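Local coordinates for protein pterin-4-alpha-carbinolamine dehydratase MoaB2 (Mycobacterium marinum, PDB 3RFQ) that probably takes part in molybdenum cofactor biosynthesis as a member of the MogA/MoaB family, likely binding a molybdopterin-type pterin, at residues 56-61 with 165-170; 120-125 with 171-176. One frame throughout, in Å; residues are numbered along the deposited sequence.

Interaction 1 (56-61 with 165-170); sequences ELLTEA and DGMATL. With NA (sodium ion), chain F.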
loop_
_atom_site.group_PDB
_atom_site.type_symbol
_atom_site.label_atom_id
_atom_site.label_comp_id
_atom_site.label_asym_id
_atom_site.label_seq_id
_atom_site.Cartn_x
_atom_site.Cartn_y
_atom_site.Cartn_z
ATOM N N GLU C 56 -12.158 6.461 -24.614
ATOM C CA GLU C 56 -13.284 5.974 -23.839
ATOM C C GLU C 56 -13.156 6.298 -22.349
ATOM O O GLU C 56 -14.110 6.780 -21.736
ATOM C CB GLU C 56 -13.462 4.460 -24.032
ATOM C CG GLU C 56 -14.615 3.863 -23.225
ATOM C CD GLU C 56 -14.483 2.337 -22.983
ATOM O OE1 GLU C 56 -13.624 1.668 -23.595
ATOM O OE2 GLU C 56 -15.275 1.793 -22.197
ATOM N N LEU C 57 -11.983 6.029 -21.782
ATOM C CA LEU C 57 -11.710 6.255 -20.357
ATOM C C LEU C 57 -11.642 7.746 -19.994
ATOM O O LEU C 57 -12.165 8.157 -18.960
ATOM C CB LEU C 57 -10.424 5.522 -19.928
ATOM C CG LEU C 57 -10.469 3.995 -20.158
ATOM C CD1 LEU C 57 -9.102 3.324 -19.886
ATOM C CD2 LEU C 57 -11.532 3.316 -19.306
ATOM N N LEU C 58 -11.010 8.554 -20.843
ATOM C CA LEU C 58 -11.013 10.000 -20.650
ATOM C C LEU C 58 -12.457 10.564 -20.677
ATOM O O LEU C 58 -12.842 11.336 -19.807
ATOM C CB LEU C 58 -10.157 10.669 -21.718
ATOM C CG LEU C 58 -8.633 10.610 -21.514
ATOM C CD1 LEU C 58 -7.940 11.173 -22.728
ATOM C CD2 LEU C 58 -8.219 11.387 -20.276
ATOM N N THR C 59 -13.255 10.133 -21.650
ATOM C CA THR C 59 -14.607 10.627 -21.803
ATOM C C THR C 59 -15.479 10.253 -20.601
ATOM O O THR C 59 -16.332 11.029 -20.163
ATOM C CB THR C 59 -15.203 10.065 -23.074
ATOM O OG1 THR C 59 -14.399 10.484 -24.188
ATOM C CG2 THR C 59 -16.687 10.523 -23.266
ATOM N N GLU C 60 -15.258 9.060 -20.060
ATOM C CA GLU C 60 -16.024 8.562 -18.919
ATOM C C GLU C 60 -15.686 9.344 -17.637
ATOM O O GLU C 60 -16.533 9.554 -16.783
ATOM C CB GLU C 60 -15.758 7.058 -18.776
ATOM C CG GLU C 60 -16.443 6.371 -17.612
ATOM C CD GLU C 60 -16.031 4.888 -17.529
ATOM O OE1 GLU C 60 -16.590 4.090 -18.312
ATOM O OE2 GLU C 60 -15.160 4.531 -16.691
ATOM N N ALA C 61 -14.432 9.777 -17.529
ATOM C CA ALA C 61 -13.985 10.651 -16.449
ATOM C C ALA C 61 -14.390 12.142 -16.627
ATOM O O ALA C 61 -14.031 12.970 -15.810
ATOM C CB ALA C 61 -12.477 10.534 -16.319
ATOM N N ASP C 165 -5.282 0.409 -15.742
ATOM C CA ASP C 165 -4.979 0.636 -14.336
ATOM C C ASP C 165 -4.459 2.064 -14.088
ATOM O O ASP C 165 -4.855 2.692 -13.100
ATOM C CB ASP C 165 -4.031 -0.427 -13.790
ATOM C CG ASP C 165 -3.879 -0.349 -12.286
ATOM O OD1 ASP C 165 -4.851 -0.655 -11.556
ATOM O OD2 ASP C 165 -2.778 0.010 -11.816
ATOM N N GLY C 166 -3.605 2.569 -14.987
ATOM C CA GLY C 166 -3.124 3.949 -14.932
ATOM C C GLY C 166 -4.251 4.956 -14.896
ATOM O O GLY C 166 -4.218 5.893 -14.110
ATOM N N MET C 167 -5.262 4.767 -15.742
ATOM C CA MET C 167 -6.403 5.685 -15.814
ATOM C C MET C 167 -7.266 5.620 -14.557
ATOM O O MET C 167 -7.755 6.649 -14.108
ATOM C CB MET C 167 -7.264 5.418 -17.070
ATOM C CG MET C 167 -6.621 5.828 -18.409
ATOM S SD MET C 167 -6.092 7.564 -18.505
ATOM C CE MET C 167 -7.640 8.439 -18.268
ATOM N N ALA C 168 -7.463 4.419 -13.995
ATOM C CA ALA C 168 -8.213 4.262 -12.737
ATOM C C ALA C 168 -7.568 5.097 -11.610
ATOM O O ALA C 168 -8.251 5.753 -10.801
ATOM C CB ALA C 168 -8.261 2.778 -12.324
ATOM N N THR C 169 -6.244 5.063 -11.569
ATOM C CA THR C 169 -5.463 5.815 -10.591
ATOM C C THR C 169 -5.458 7.316 -10.894
ATOM O O THR C 169 -5.560 8.134 -9.975
ATOM C CB THR C 169 -4.005 5.232 -10.516
ATOM O OG1 THR C 169 -4.068 3.927 -9.922
ATOM C CG2 THR C 169 -3.088 6.105 -9.702
ATOM N N LEU C 170 -5.364 7.670 -12.182
ATOM C CA LEU C 170 -5.317 9.068 -12.597
ATOM C C LEU C 170 -6.650 9.829 -12.344
ATOM O O LEU C 170 -6.621 11.016 -11.983
ATOM C CB LEU C 170 -4.931 9.182 -14.078
ATOM C CG LEU C 170 -4.687 10.629 -14.540
ATOM C CD1 LEU C 170 -3.545 11.286 -13.727
ATOM C CD2 LEU C 170 -4.373 10.661 -16.007
HETATM NA NA NA F . -5.439 -0.281 -8.770
HETATM O O HOH W 1 -5.791 1.772 -9.984
HETATM O O HOH W 2 -5.456 1.671 -6.771
HETATM O O HOH W 3 -6.397 -2.265 -9.503
HETATM O O HOH W 4 -3.657 -2.040 -7.802
#
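Behind the M167 side chain that meets L57 and L58, on the other flank of helix 160-180, water 1 is gripped by three partners. It ligates the sodium ion at 2.4 Å, pairs with T169 OG1 at 2.8 Å, and gives a weak hydrogen bond to the backbone O of D165. The ion also takes D165 OD1 at 2.9 Å and three further waters. S129, together with D165 and S129 of the second subunit, completes a site that joins two copies of the protein.

M167 itself faces helix 51-60. Its chain folds at chi2 (-56°) and chi3 (-61°), which splits its contacts between two leucines: the stem lies against L57, with CG 3.8 Å from L57 CD1, while the M167 and L58 side chains cross at about a right angle, bringing M167 CE within 3.6 Å of L58 CD2. L58 continues inward onto V94 of strand 92-96, which L170 also touches, so both helices pack side by side on one face of the sheet, as in the alpha/beta fold of this family. E56 and E60 instead form salt bridges to arginines of the second subunit. Helix 160-180 thus carries two chemistries: its join to helix 51-60 here is purely apolar and without directional bonds, whereas its opposite flank contributes D165 to a sodium site shared between subunits, and T169 to the water bound there.

Interaction 2 (120-125 with 171-176); sequences LGIAEA and NPLAAH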
loop_
_atom_site.group_PDB
_atom_site.type_symbol
_atom_site.label_atom_id
_atom_site.label_comp_id
_atom_site.label_asym_id
_atom_site.label_seq_id
_atom_site.Cartn_x
_atom_site.Cartn_y
_atom_site.Cartn_z
ATOM N N LEU C 120 5.407 14.363 -8.706
ATOM C CA LEU C 120 5.922 13.026 -8.388
ATOM C C LEU C 120 4.840 12.057 -7.909
ATOM O O LEU C 120 4.908 10.867 -8.206
ATOM C CB LEU C 120 7.094 13.091 -7.367
ATOM C CG LEU C 120 8.371 13.838 -7.787
ATOM C CD1 LEU C 120 9.516 13.770 -6.731
ATOM C CD2 LEU C 120 8.887 13.352 -9.140
ATOM N N GLY C 121 3.846 12.573 -7.176
ATOM C CA GLY C 121 2.827 11.730 -6.594
ATOM C C GLY C 121 1.964 10.969 -7.591
ATOM O O GLY C 121 1.454 9.887 -7.274
ATOM N N ILE C 122 1.788 11.522 -8.785
ATOM C CA ILE C 122 1.022 10.846 -9.815
ATOM C C ILE C 122 1.772 9.612 -10.308
ATOM O O ILE C 122 1.221 8.509 -10.284
ATOM C CB ILE C 122 0.632 11.787 -11.000
ATOM C CG1 ILE C 122 -0.445 12.792 -10.568
ATOM C CG2 ILE C 122 0.108 10.966 -12.203
ATOM C CD1 ILE C 122 -0.642 13.951 -11.558
ATOM N N ALA C 123 3.017 9.809 -10.763
ATOM C CA ALA C 123 3.877 8.695 -11.198
ATOM C C ALA C 123 4.044 7.632 -10.084
ATOM O O ALA C 123 4.065 6.415 -10.367
ATOM C CB ALA C 123 5.253 9.214 -11.662
ATOM N N GLU C 124 4.156 8.077 -8.823
ATOM C CA GLU C 124 4.294 7.109 -7.738
ATOM C C GLU C 124 3.022 6.290 -7.539
ATOM O O GLU C 124 3.097 5.116 -7.217
ATOM C CB GLU C 124 4.667 7.766 -6.404
ATOM C CG GLU C 124 5.949 8.530 -6.428
ATOM C CD GLU C 124 6.104 9.451 -5.239
ATOM O OE1 GLU C 124 5.183 9.528 -4.366
ATOM O OE2 GLU C 124 7.174 10.088 -5.158
ATOM N N ALA C 125 1.860 6.927 -7.698
ATOM C CA ALA C 125 0.596 6.247 -7.449
ATOM C C ALA C 125 0.346 5.261 -8.574
ATOM O O ALA C 125 -0.113 4.165 -8.316
ATOM C CB ALA C 125 -0.596 7.268 -7.303
ATOM N N ASN C 171 -7.792 9.142 -12.516
ATOM C CA ASN C 171 -9.108 9.766 -12.418
ATOM C C ASN C 171 -9.219 10.773 -11.252
ATOM O O ASN C 171 -9.459 11.940 -11.495
ATOM C CB ASN C 171 -10.234 8.720 -12.299
ATOM C CG ASN C 171 -10.506 8.008 -13.598
ATOM O OD1 ASN C 171 -10.200 8.518 -14.701
ATOM N ND2 ASN C 171 -11.084 6.814 -13.485
ATOM N N PRO C 172 -8.986 10.335 -9.996
ATOM C CA PRO C 172 -9.215 11.349 -8.936
ATOM C C PRO C 172 -8.097 12.411 -8.865
ATOM O O PRO C 172 -8.231 13.393 -8.136
ATOM C CB PRO C 172 -9.230 10.512 -7.652
ATOM C CG PRO C 172 -8.284 9.333 -7.989
ATOM C CD PRO C 172 -8.613 9.019 -9.440
ATOM N N LEU C 173 -7.005 12.219 -9.587
ATOM C CA LEU C 173 -5.871 13.144 -9.437
ATOM C C LEU C 173 -5.953 14.311 -10.443
ATOM O O LEU C 173 -5.760 15.468 -10.076
ATOM C CB LEU C 173 -4.534 12.385 -9.560
ATOM C CG LEU C 173 -4.438 11.091 -8.717
ATOM C CD1 LEU C 173 -3.101 10.448 -8.885
ATOM C CD2 LEU C 173 -4.733 11.306 -7.217
ATOM N N ALA C 174 -6.221 13.968 -11.700
ATOM C CA ALA C 174 -6.239 14.900 -12.817
ATOM C C ALA C 174 -7.206 16.029 -12.563
ATOM O O ALA C 174 -6.839 17.218 -12.647
ATOM C CB ALA C 174 -6.633 14.165 -14.115
ATOM N N ALA C 175 -8.427 15.646 -12.206
ATOM C CA ALA C 175 -9.503 16.609 -12.014
ATOM C C ALA C 175 -9.133 17.604 -10.948
ATOM O O ALA C 175 -9.416 18.794 -11.100
ATOM C CB ALA C 175 -10.845 15.895 -11.678
ATOM N N HIS C 176 -8.445 17.142 -9.899
ATOM C CA HIS C 176 -8.003 18.052 -8.826
ATOM C C HIS C 176 -6.929 19.029 -9.310
ATOM O O HIS C 176 -6.964 20.217 -8.969
ATOM C CB HIS C 176 -7.522 17.276 -7.597
ATOM C CG HIS C 176 -6.773 18.116 -6.613
ATOM N ND1 HIS C 176 -7.387 18.761 -5.563
ATOM C CD2 HIS C 176 -5.457 18.429 -6.528
ATOM C CE1 HIS C 176 -6.483 19.433 -4.870
ATOM N NE2 HIS C 176 -5.302 19.246 -5.434
#
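Before L173 reaches I122 and A125, helix 160-180 passes through N171 and P172, which meet other parts of the assembly: N171 packs on Y161 of the second subunit, P172 on A133 of that same subunit. The helix is kinked here. The proline nitrogen has no hydrogen to give, and the backbone N of L173 likewise lacks a bond to the preceding turn. L173 carries the contact. With CG swung beside the backbone N (chi1 -48°) and CD1 extended at chi2 (-179°), the side chain puts this one methyl group forward, 3.9 Å from I122 CG1 and 4.3 Å from A125 CB. The side chains of I122 and L173 run antiparallel, each passing alongside the other, so L173 CD1 meets the middle of the isoleucine, with A125 one helical turn further along the same helix. The backbones approach to 7.3 Å between the CA atoms of I122 and L173. Helices 120-132 and 160-180 are neighbours on the central mixed sheet of this molybdopterin-binding type of domain, and L131 of the third subunit covers both A125 and L173. Next in sequence, A174 rests on L152 of strand 151-156, a residue that I122 also touches. A175 then packs on V30, while H176 lies against I136 of the third subunit.

How the interactions relate
From the N terminus, helix 51-60 comes first and meets its partner more than a hundred residues later; interaction 1 closes that long loop at 165-170. Within it starts helix 120-132, whose own partner, 171-176, lies just beyond, so interaction 2 closes a shorter loop that crosses the first. Both end on consecutive parts of helix 160-180, which stands between the other two helices. The contacts also touch directly: T169 CG2 lies 3.6 Å from A125 CB, and A61 CB lies 3.4 Å from N171 OD1. Together they tie three helices into one layer against the sheet, and both reach the second subunit.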